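PDB 4GAX: amorpha-4,11-diene synthase, which probably converts farnesyl diphosphate into a cyclic sesquiterpene, releasing diphosphate, as an engineered variant of a plant class I terpene synthase. Local coordinates for residues 439-443 with 444-448; 264-268 with 269-273; 149-152 with 153-156. One frame throughout, in Å; residues are numbered along the deposited sequence.

Contact 1 of 3, residues 439-443 with 444-448; sequences FEWAV and SEPPL
W441 lays one face of its indole over the pyrrolidine ring of P446, five residues further on, where the chain turns from the end of helix 436-443 into the start of helix 447-461. This is a CH-pi contact: CG of P446 stands 3.7 Å from the centroid of the six-membered ring of W441, 18° off the ring normal. CB of the same proline lies 3.4 Å from W441 NE1, so the pyrrolidine spans the indole from its nitrogen to its benzo half. The indole reaches the proline because W441 CG is anti to the backbone N (chi1 -178°), which swings the ring forward along the helix although its CB starts out away from the turn. L448 adds a second, purely apolar touch, its CD2 lying 3.9 Å from W441 CH2 at an oblique angle to the ring.

The helix end is held by S444. Its OG donates to E440 O at 2.5 Å, a short bond that reaches the carbonyl from above its plane, while its backbone N bonds to W441 O at 3.0 Å and only weakly to E440 O. A serine suits this place because its short side chain can fold back on a carbonyl of the last turn. E445 then leaves helical geometry with a positive phi of 52°, and P446 takes the N-cap position of the next helix, where a residue lacking an N-H forfeits no helical bond.

Around this corner, W441 and A442 rest on Y427 of helix 419-429, F439 and V443 meet F383 of helix 374-399, and L448 packs on I507 and E510 of helix 489-513, setting the corner among these three neighbouring helices.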
ATOM      1  N   PHE A 439       8.289   6.709  16.854  1.00 34.22           N
ATOM      2  CA  PHE A 439       7.359   6.118  17.813  1.00 33.22           C
ATOM      3  C   PHE A 439       6.530   7.166  18.529  1.00 33.45           C
ATOM      4  O   PHE A 439       5.350   6.941  18.800  1.00 35.36           O
ATOM      5  CB  PHE A 439       8.088   5.231  18.821  1.00 42.87           C
ATOM      6  CG  PHE A 439       8.100   3.782  18.437  1.00 31.97           C
ATOM      7  CD1 PHE A 439       6.930   3.040  18.482  1.00 31.74           C
ATOM      8  CD2 PHE A 439       9.269   3.166  18.028  1.00 33.22           C
ATOM      9  CE1 PHE A 439       6.927   1.699  18.127  1.00 32.30           C
ATOM     10  CE2 PHE A 439       9.275   1.835  17.682  1.00 29.42           C
ATOM     11  CZ  PHE A 439       8.100   1.099  17.732  1.00 32.70           C
ATOM     12  N   GLU A 440       7.146   8.301  18.850  1.00 23.56           N
ATOM     13  CA  GLU A 440       6.397   9.418  19.408  1.00 33.12           C
ATOM     14  C   GLU A 440       5.272   9.802  18.447  1.00 29.06           C
ATOM     15  O   GLU A 440       4.128  10.027  18.862  1.00 28.23           O
ATOM     16  CB  GLU A 440       7.316  10.617  19.661  1.00 43.31           C
ATOM     17  CG  GLU A 440       8.338  10.401  20.764  1.00 50.64           C
ATOM     18  CD  GLU A 440       9.371  11.518  20.826  1.00 65.47           C
ATOM     19  OE1 GLU A 440       9.320  12.429  19.965  1.00 70.85           O
ATOM     20  OE2 GLU A 440      10.234  11.485  21.732  1.00 67.14           O
ATOM     21  N   TRP A 441       5.596   9.879  17.164  1.00 33.47           N
ATOM     22  CA  TRP A 441       4.584  10.152  16.151  1.00 33.99           C
ATOM     23  C   TRP A 441       3.450   9.128  16.232  1.00 32.63           C
ATOM     24  O   TRP A 441       2.276   9.487  16.358  1.00 29.70           O
ATOM     25  CB  TRP A 441       5.201  10.131  14.749  1.00 28.08           C
ATOM     26  CG  TRP A 441       4.197  10.444  13.694  1.00 30.74           C
ATOM     27  CD1 TRP A 441       3.702  11.679  13.372  1.00 34.85           C
ATOM     28  CD2 TRP A 441       3.554   9.513  12.825  1.00 33.82           C
ATOM     29  NE1 TRP A 441       2.788  11.570  12.356  1.00 33.29           N
ATOM     30  CE2 TRP A 441       2.682  10.250  11.995  1.00 35.73           C
ATOM     31  CE3 TRP A 441       3.631   8.125  12.663  1.00 30.03           C
ATOM     32  CZ2 TRP A 441       1.893   9.645  11.023  1.00 27.54           C
ATOM     33  CZ3 TRP A 441       2.851   7.526  11.692  1.00 26.09           C
ATOM     34  CH2 TRP A 441       1.994   8.284  10.885  1.00 32.11           C
ATOM     35  N   ALA A 442       3.828   7.853  16.184  1.00 28.44           N
ATOM     36  CA  ALA A 442       2.889   6.733  16.290  1.00 31.27           C
ATOM     37  C   ALA A 442       1.954   6.823  17.491  1.00 31.70           C
ATOM     38  O   ALA A 442       0.759   6.546  17.371  1.00 35.79           O
ATOM     39  CB  ALA A 442       3.648   5.406  16.314  1.00 28.10           C
ATOM     40  N   VAL A 443       2.485   7.206  18.649  1.00 26.53           N
ATOM     41  CA  VAL A 443       1.655   7.262  19.854  1.00 31.74           C
ATOM     42  C   VAL A 443       0.846   8.557  19.945  1.00 36.82           C
ATOM     43  O   VAL A 443      -0.091   8.651  20.729  1.00 30.37           O
ATOM     44  CB  VAL A 443       2.473   7.052  21.161  1.00 36.92           C
ATOM     45  CG1 VAL A 443       3.391   5.834  21.039  1.00 30.99           C
ATOM     46  CG2 VAL A 443       3.281   8.289  21.496  1.00 41.75           C
ATOM     47  N   SER A 444       1.192   9.537  19.117  1.00 38.29           N
ATOM     48  CA  SER A 444       0.536  10.842  19.127  1.00 40.41           C
ATOM     49  C   SER A 444      -0.903  10.820  18.649  1.00 34.92           C
ATOM     50  O   SER A 444      -1.564  11.863  18.671  1.00 31.58           O
ATOM     51  CB  SER A 444       1.290  11.814  18.211  1.00 43.56           C
ATOM     52  OG  SER A 444       2.602  12.032  18.679  1.00 62.50           O
ATOM     53  N   GLU A 445      -1.378   9.661  18.196  1.00 31.56           N
ATOM     54  CA  GLU A 445      -2.647   9.583  17.460  1.00 33.67           C
ATOM     55  C   GLU A 445      -2.682  10.583  16.292  1.00 35.54           C
ATOM     56  O   GLU A 445      -3.524  11.484  16.255  1.00 35.73           O
ATOM     57  CB  GLU A 445      -3.846   9.771  18.398  1.00 39.70           C
ATOM     58  CG  GLU A 445      -4.024   8.617  19.364  1.00 44.64           C
ATOM     59  CD  GLU A 445      -4.914   8.953  20.553  1.00 56.11           C
ATOM     60  OE1 GLU A 445      -5.821   9.807  20.420  1.00 52.29           O
ATOM     61  OE2 GLU A 445      -4.687   8.356  21.630  1.00 61.57           O
ATOM     62  N   PRO A 446      -1.763  10.414  15.324  1.00 30.38           N
ATOM     63  CA  PRO A 446      -1.633  11.362  14.212  1.00 32.36           C
ATOM     64  C   PRO A 446      -2.819  11.242  13.270  1.00 28.64           C
ATOM     65  O   PRO A 446      -3.338  10.136  13.091  1.00 30.26           O
ATOM     66  CB  PRO A 446      -0.357  10.893  13.505  1.00 31.87           C
ATOM     67  CG  PRO A 446      -0.324   9.397  13.765  1.00 24.97           C
ATOM     68  CD  PRO A 446      -0.859   9.257  15.177  1.00 23.63           C
ATOM     69  N   PRO A 447      -3.257  12.366  12.678  1.00 23.73           N
ATOM     70  CA  PRO A 447      -4.392  12.344  11.746  1.00 27.54           C
ATOM     71  C   PRO A 447      -4.257  11.299  10.625  1.00 20.45           C
ATOM     72  O   PRO A 447      -5.262  10.716  10.200  1.00 26.34           O
ATOM     73  CB  PRO A 447      -4.383  13.759  11.169  1.00 34.67           C
ATOM     74  CG  PRO A 447      -3.877  14.597  12.312  1.00 32.85           C
ATOM     75  CD  PRO A 447      -2.843  13.743  13.016  1.00 30.44           C
ATOM     76  N   LEU A 448      -3.041  11.074  10.139  1.00 28.54           N
ATOM     77  CA  LEU A 448      -2.844  10.146   9.027  1.00 26.53           C
ATOM     78  C   LEU A 448      -3.341   8.728   9.369  1.00 27.94           C
ATOM     79  O   LEU A 448      -3.972   8.073   8.539  1.00 25.04           O
ATOM     80  CB  LEU A 448      -1.380  10.113   8.607  1.00 25.66           C
ATOM     81  CG  LEU A 448      -0.947   9.082   7.558  1.00 29.95           C
ATOM     82  CD1 LEU A 448      -1.670   9.307   6.233  1.00 30.28           C
ATOM     83  CD2 LEU A 448       0.554   9.143   7.348  1.00 35.73           C
TER

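Contact 2 of 3, residues 264-268 with 269-273; sequences KWWKA and FDVKN
W266 meets F269 and V271 at the C-terminal end of the long helix 238-269, at a corner between two consecutive helices that leads at once into the short helix 271-274 of this all-helical terpene synthase. The tryptophan has CG anti to its own N (chi1 -175°), which carries the indole along the helix toward the turn. F269 adopts the same first torsion and sends its ring to the benzo end of the indole, where its CD2 comes over a face and lies 3.7 Å from W266 CZ3. The two ring planes are inclined at 41°, an oblique pairing. V271 uses both methyls: CG2 packs 3.5 Å from W266 CZ2, while CG1 approaches the NE1 end. Being beta-branched, V271 can set two methyls against the indole, obliquely, and the two aromatic rings suit a site buried against L314 of helix 299-322. The polar edge of the indole is satisfied elsewhere, by a hydrogen bond from W266 NE1 to D280.

The bonds that F269 N and D270 N make back into the helix are all weak, among them F269 N to W265 O and D270 N to K267 O. One water donates to W266 O and accepts from V271 N, and so links the helix end to the start of the next helix over a face of the indole. D270 turns the chain with a positive phi of 58°, and its side chain makes no capping bond although it occupies the N-cap position. Its carboxylate works in two other ways. OD1 accepts from a second water, which also donates to K267 O at 2.7 Å, and OD2 receives N273 ND2 on its syn side at 2.8 Å, with the acceptor close to the plane of the amide.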
ATOM      1  N   LYS A 264       5.868 -22.612   4.883  1.00 22.48           N
ATOM      2  CA  LYS A 264       6.349 -23.699   5.755  1.00 31.22           C
ATOM      3  C   LYS A 264       6.010 -23.423   7.213  1.00 24.94           C
ATOM      4  O   LYS A 264       5.521 -24.300   7.924  1.00 29.04           O
ATOM      5  CB  LYS A 264       7.859 -23.911   5.605  1.00 35.53           C
ATOM      6  CG  LYS A 264       8.223 -24.874   4.497  1.00 54.24           C
ATOM      7  CD  LYS A 264       9.619 -24.609   3.958  1.00 61.08           C
ATOM      8  CE  LYS A 264       9.739 -25.096   2.524  1.00 61.24           C
ATOM      9  NZ  LYS A 264      11.111 -24.904   1.982  1.00 66.10           N
ATOM     10  N   TRP A 265       6.306 -22.200   7.644  1.00 23.66           N
ATOM     11  CA  TRP A 265       5.941 -21.710   8.972  1.00 30.12           C
ATOM     12  C   TRP A 265       4.455 -21.911   9.259  1.00 32.66           C
ATOM     13  O   TRP A 265       4.081 -22.437  10.317  1.00 25.62           O
ATOM     14  CB  TRP A 265       6.276 -20.225   9.049  1.00 24.29           C
ATOM     15  CG  TRP A 265       5.883 -19.511  10.325  1.00 26.63           C
ATOM     16  CD1 TRP A 265       6.589 -19.479  11.506  1.00 26.91           C
ATOM     17  CD2 TRP A 265       4.736 -18.663  10.520  1.00 25.60           C
ATOM     18  NE1 TRP A 265       5.933 -18.689  12.427  1.00 24.67           N
ATOM     19  CE2 TRP A 265       4.798 -18.175  11.848  1.00 27.34           C
ATOM     20  CE3 TRP A 265       3.658 -18.284   9.704  1.00 21.91           C
ATOM     21  CZ2 TRP A 265       3.827 -17.314  12.373  1.00 21.88           C
ATOM     22  CZ3 TRP A 265       2.694 -17.434  10.223  1.00 25.30           C
ATOM     23  CH2 TRP A 265       2.784 -16.954  11.545  1.00 24.02           C
ATOM     24  N   TRP A 266       3.614 -21.494   8.314  1.00 26.12           N
ATOM     25  CA  TRP A 266       2.161 -21.592   8.474  1.00 26.69           C
ATOM     26  C   TRP A 266       1.701 -23.043   8.510  1.00 27.28           C
ATOM     27  O   TRP A 266       0.852 -23.425   9.326  1.00 25.71           O
ATOM     28  CB  TRP A 266       1.434 -20.830   7.342  1.00 24.72           C
ATOM     29  CG  TRP A 266      -0.058 -20.790   7.531  1.00 24.99           C
ATOM     30  CD1 TRP A 266      -1.010 -21.343   6.717  1.00 28.17           C
ATOM     31  CD2 TRP A 266      -0.767 -20.200   8.632  1.00 20.25           C
ATOM     32  NE1 TRP A 266      -2.269 -21.112   7.233  1.00 28.99           N
ATOM     33  CE2 TRP A 266      -2.144 -20.417   8.410  1.00 29.67           C
ATOM     34  CE3 TRP A 266      -0.369 -19.511   9.787  1.00 33.70           C
ATOM     35  CZ2 TRP A 266      -3.127 -19.959   9.296  1.00 26.80           C
ATOM     36  CZ3 TRP A 266      -1.340 -19.052  10.659  1.00 32.83           C
ATOM     37  CH2 TRP A 266      -2.708 -19.277  10.410  1.00 30.19           C
ATOM     38  N   LYS A 267       2.249 -23.853   7.612  1.00 27.90           N
ATOM     39  CA  LYS A 267       1.884 -25.259   7.557  1.00 28.74           C
ATOM     40  C   LYS A 267       2.255 -25.976   8.854  1.00 32.38           C
ATOM     41  O   LYS A 267       1.575 -26.914   9.269  1.00 29.72           O
ATOM     42  CB  LYS A 267       2.561 -25.950   6.372  1.00 26.51           C
ATOM     43  CG  LYS A 267       2.323 -27.467   6.339  1.00 33.60           C
ATOM     44  CD  LYS A 267       3.105 -28.128   5.211  1.00 44.74           C
ATOM     45  CE  LYS A 267       2.991 -29.652   5.274  1.00 49.38           C
ATOM     46  NZ  LYS A 267       1.571 -30.087   5.231  1.00 53.43           N
ATOM     47  N   ALA A 268       3.329 -25.533   9.503  1.00 27.02           N
ATOM     48  CA  ALA A 268       3.739 -26.159  10.759  1.00 26.35           C
ATOM     49  C   ALA A 268       2.687 -25.922  11.825  1.00 26.24           C
ATOM     50  O   ALA A 268       2.425 -26.788  12.665  1.00 34.88           O
ATOM     51  CB  ALA A 268       5.072 -25.595  11.213  1.00 31.02           C
ATOM     52  N   PHE A 269       2.087 -24.734  11.787  1.00 25.71           N
ATOM     53  CA  PHE A 269       1.077 -24.359  12.762  1.00 24.09           C
ATOM     54  C   PHE A 269      -0.164 -25.257  12.684  1.00 32.42           C
ATOM     55  O   PHE A 269      -0.873 -25.454  13.690  1.00 29.72           O
ATOM     56  CB  PHE A 269       0.710 -22.876  12.618  1.00 28.40           C
ATOM     57  CG  PHE A 269      -0.379 -22.439  13.552  1.00 30.37           C
ATOM     58  CD1 PHE A 269      -0.213 -22.556  14.927  1.00 25.46           C
ATOM     59  CD2 PHE A 269      -1.571 -21.918  13.065  1.00 34.89           C
ATOM     60  CE1 PHE A 269      -1.228 -22.170  15.807  1.00 34.11           C
ATOM     61  CE2 PHE A 269      -2.589 -21.524  13.940  1.00 29.91           C
ATOM     62  CZ  PHE A 269      -2.412 -21.655  15.312  1.00 32.84           C
ATOM     63  N   ASP A 270      -0.407 -25.811  11.496  1.00 30.02           N
ATOM     64  CA  ASP A 270      -1.474 -26.793  11.299  1.00 31.42           C
ATOM     65  C   ASP A 270      -2.811 -26.190  11.720  1.00 30.83           C
ATOM     66  O   ASP A 270      -3.448 -26.652  12.666  1.00 31.48           O
ATOM     67  CB  ASP A 270      -1.178 -28.062  12.100  1.00 35.58           C
ATOM     68  CG  ASP A 270      -2.039 -29.239  11.669  1.00 44.03           C
ATOM     69  OD1 ASP A 270      -2.510 -29.241  10.508  1.00 47.63           O
ATOM     70  OD2 ASP A 270      -2.240 -30.157  12.492  1.00 32.94           O
ATOM     71  N   VAL A 271      -3.220 -25.150  10.999  1.00 34.96           N
ATOM     72  CA  VAL A 271      -4.358 -24.320  11.379  1.00 27.58           C
ATOM     73  C   VAL A 271      -5.691 -25.064  11.435  1.00 30.72           C
ATOM     74  O   VAL A 271      -6.523 -24.796  12.308  1.00 36.23           O
ATOM     75  CB  VAL A 271      -4.469 -23.065  10.462  1.00 38.15           C
ATOM     76  CG1 VAL A 271      -4.942 -23.446   9.062  1.00 41.24           C
ATOM     77  CG2 VAL A 271      -5.385 -22.014  11.081  1.00 38.94           C
ATOM     78  N   LYS A 272      -5.892 -26.019  10.534  1.00 35.83           N
ATOM     79  CA  LYS A 272      -7.175 -26.713  10.486  1.00 36.93           C
ATOM     80  C   LYS A 272      -7.392 -27.527  11.753  1.00 40.07           C
ATOM     81  O   LYS A 272      -8.523 -27.760  12.155  1.00 39.37           O
ATOM     82  CB  LYS A 272      -7.300 -27.578   9.233  1.00 40.78           C
ATOM     83  CG  LYS A 272      -6.349 -28.765   9.163  1.00 56.89           C
ATOM     84  CD  LYS A 272      -5.593 -28.779   7.836  1.00 68.71           C
ATOM     85  CE  LYS A 272      -6.518 -28.536   6.641  1.00 74.25           C
ATOM     86  NZ  LYS A 272      -7.493 -29.646   6.438  1.00 75.69           N
ATOM     87  N   ASN A 273      -6.300 -27.923  12.399  1.00 40.36           N
ATOM     88  CA  ASN A 273      -6.388 -28.615  13.681  1.00 39.21           C
ATOM     89  C   ASN A 273      -6.264 -27.700  14.898  1.00 42.84           C
ATOM     90  O   ASN A 273      -6.960 -27.888  15.898  1.00 44.57           O
ATOM     91  CB  ASN A 273      -5.334 -29.718  13.760  1.00 33.97           C
ATOM     92  CG  ASN A 273      -5.688 -30.920  12.910  1.00 45.94           C
ATOM     93  OD1 ASN A 273      -6.861 -31.283  12.782  1.00 43.05           O
ATOM     94  ND2 ASN A 273      -4.675 -31.544  12.318  1.00 48.90           N
TER
HETATM   95  O   HOH W   1      -1.717 -24.147   8.903  1.00 37.27           O
HETATM   96  O   HOH W   2      -0.563 -28.275   8.399  1.00 42.60           O

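Contact 3 of 3, residues 149-152 with 153-156; sequences FKQS and LKNH
Q151 and K154 run side by side and point the same way across the short, weakly bonded helix 151-154. The glutamine bends at its second torsion (chi2 -65°), bringing OE1 alongside the lysine methylenes, 3.4 Å from K154 CE. The lysine also passes close over the backbone, with its CG 3.2 Å from Q151 O. Long, flexible chains suit this surface, since their aliphatic parts can pack while a polar end finds a partner further off, as K154 NZ does in its hydrogen bond with H187. Cutting K154 back to an alanine would probably leave H187 without this partner and the Q151 amide freer to turn.

F149 and L153 form the apolar side, crossing obliquely, with L153 CD1 3.8 Å from F149 CD1. L153 N donates to K150 O at 3.2 Å, whereas K154 N reaches Q151 O only weakly.

The turn lies in the N-terminal domain, just ahead of helix 157-167. F149 stacks on F183 and touches D179 and A180, while K154 packs on F183, so F149, just before the turn, and K154, at its end, both lean on helix 175-194.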
ATOM      1  N   PHE A 149      -9.288  25.623 -19.790  1.00 26.22           N
ATOM      2  CA  PHE A 149      -8.098  24.867 -20.158  1.00 28.45           C
ATOM      3  C   PHE A 149      -7.811  25.047 -21.645  1.00 32.87           C
ATOM      4  O   PHE A 149      -8.733  25.051 -22.470  1.00 29.18           O
ATOM      5  CB  PHE A 149      -8.233  23.387 -19.790  1.00 26.75           C
ATOM      6  CG  PHE A 149      -8.097  23.117 -18.318  1.00 22.77           C
ATOM      7  CD1 PHE A 149      -6.842  23.048 -17.722  1.00 23.93           C
ATOM      8  CD2 PHE A 149      -9.221  22.926 -17.525  1.00 27.72           C
ATOM      9  CE1 PHE A 149      -6.705  22.805 -16.363  1.00 30.02           C
ATOM     10  CE2 PHE A 149      -9.093  22.684 -16.162  1.00 29.44           C
ATOM     11  CZ  PHE A 149      -7.833  22.625 -15.577  1.00 34.69           C
ATOM     12  N   LYS A 150      -6.535  25.222 -21.973  1.00 30.57           N
ATOM     13  CA  LYS A 150      -6.121  25.520 -23.339  1.00 33.83           C
ATOM     14  C   LYS A 150      -6.520  24.409 -24.303  1.00 35.54           C
ATOM     15  O   LYS A 150      -6.469  23.222 -23.956  1.00 36.27           O
ATOM     16  CB  LYS A 150      -4.607  25.764 -23.389  1.00 34.62           C
ATOM     17  CG  LYS A 150      -4.187  27.093 -22.777  1.00 44.68           C
ATOM     18  CD  LYS A 150      -2.674  27.223 -22.653  1.00 43.19           C
ATOM     19  CE  LYS A 150      -2.295  28.668 -22.342  1.00 45.35           C
ATOM     20  NZ  LYS A 150      -0.899  28.806 -21.828  1.00 46.48           N
ATOM     21  N   GLN A 151      -6.927  24.801 -25.508  1.00 39.16           N
ATOM     22  CA  GLN A 151      -7.320  23.847 -26.543  1.00 52.25           C
ATOM     23  C   GLN A 151      -6.186  22.884 -26.912  1.00 52.38           C
ATOM     24  O   GLN A 151      -6.432  21.726 -27.258  1.00 57.67           O
ATOM     25  CB  GLN A 151      -7.806  24.595 -27.792  1.00 69.16           C
ATOM     26  CG  GLN A 151      -9.104  25.365 -27.591  1.00 77.52           C
ATOM     27  CD  GLN A 151     -10.278  24.450 -27.305  1.00 84.66           C
ATOM     28  OE1 GLN A 151     -10.357  23.341 -27.837  1.00 86.81           O
ATOM     29  NE2 GLN A 151     -11.195  24.906 -26.456  1.00 84.49           N
ATOM     30  N   SER A 152      -4.949  23.369 -26.824  1.00 45.91           N
ATOM     31  CA  SER A 152      -3.770  22.580 -27.185  1.00 51.19           C
ATOM     32  C   SER A 152      -3.495  21.394 -26.242  1.00 52.71           C
ATOM     33  O   SER A 152      -2.775  20.451 -26.605  1.00 42.82           O
ATOM     34  CB  SER A 152      -2.533  23.483 -27.296  1.00 49.36           C
ATOM     35  OG  SER A 152      -2.212  24.103 -26.058  1.00 47.29           O
ATOM     36  N   LEU A 153      -4.062  21.450 -25.035  1.00 42.01           N
ATOM     37  CA  LEU A 153      -3.914  20.366 -24.070  1.00 38.57           C
ATOM     38  C   LEU A 153      -4.580  19.097 -24.565  1.00 39.85           C
ATOM     39  O   LEU A 153      -4.003  18.013 -24.471  1.00 46.11           O
ATOM     40  CB  LEU A 153      -4.534  20.746 -22.723  1.00 31.03           C
ATOM     41  CG  LEU A 153      -3.768  21.764 -21.884  1.00 43.54           C
ATOM     42  CD1 LEU A 153      -4.457  21.965 -20.538  1.00 34.12           C
ATOM     43  CD2 LEU A 153      -2.328  21.304 -21.705  1.00 54.45           C
ATOM     44  N   LYS A 154      -5.802  19.241 -25.079  1.00 61.94           N
ATOM     45  CA  LYS A 154      -6.616  18.103 -25.490  1.00 62.17           C
ATOM     46  C   LYS A 154      -6.022  17.434 -26.718  1.00 67.00           C
ATOM     47  O   LYS A 154      -6.260  16.256 -26.975  1.00 71.01           O
ATOM     48  CB  LYS A 154      -8.045  18.549 -25.795  1.00 65.68           C
ATOM     49  CG  LYS A 154      -8.366  19.964 -25.341  1.00 69.17           C
ATOM     50  CD  LYS A 154      -9.486  20.553 -26.192  1.00 76.37           C
ATOM     51  CE  LYS A 154     -10.599  21.131 -25.329  1.00 76.66           C
ATOM     52  NZ  LYS A 154     -11.936  20.891 -25.942  1.00 76.52           N
ATOM     53  N   ASN A 155      -5.248  18.196 -27.482  1.00 59.78           N
ATOM     54  CA  ASN A 155      -4.631  17.658 -28.682  1.00 66.20           C
ATOM     55  C   ASN A 155      -3.229  17.140 -28.401  1.00 67.84           C
ATOM     56  O   ASN A 155      -2.331  17.228 -29.241  1.00 71.03           O
ATOM     57  CB  ASN A 155      -4.647  18.690 -29.808  1.00 63.09           C
ATOM     58  CG  ASN A 155      -6.055  19.070 -30.212  1.00 70.37           C
ATOM     59  OD1 ASN A 155      -6.778  18.268 -30.807  1.00 68.02           O
ATOM     60  ND2 ASN A 155      -6.461  20.292 -29.879  1.00 75.33           N
ATOM     61  N   HIS A 156      -3.058  16.604 -27.197  1.00 58.84           N
ATOM     62  CA  HIS A 156      -1.817  15.951 -26.811  1.00 51.96           C
ATOM     63  C   HIS A 156      -2.063  14.939 -25.700  1.00 44.57           C
ATOM     64  O   HIS A 156      -2.065  15.288 -24.514  1.00 42.59           O
ATOM     65  CB  HIS A 156      -0.777  16.968 -26.354  1.00 58.42           C
ATOM     66  CG  HIS A 156       0.500  16.339 -25.896  1.00 66.98           C
ATOM     67  ND1 HIS A 156       1.216  16.802 -24.814  1.00 71.57           N
ATOM     68  CD2 HIS A 156       1.181  15.265 -26.365  1.00 77.20           C
ATOM     69  CE1 HIS A 156       2.285  16.048 -24.640  1.00 75.42           C
ATOM     70  NE2 HIS A 156       2.289  15.106 -25.565  1.00 79.47           N
TER

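How the contacts relate
Along the chain the order is contact 3, contact 2, contact 1, and none touches another. Contact 3 belongs to the N-terminal domain. Contact 1 lies in the metal-binding domain, to which the second segment of contact 2 also belongs. Contacts 2 and 3 are farthest apart, their centres 58 Å from each other on opposite sides of the chain's centre; contacts 1 and 2 are 35 Å apart between centres, with nearest atoms about 20 Å apart, and contacts 1 and 3 are 44 Å apart between centres. No helix is shared. In this strandless, helical chain, contacts 1 and 2 are corners joining consecutive helices, whereas contact 3 is a short, weakly bonded turn leading to helix 157-167.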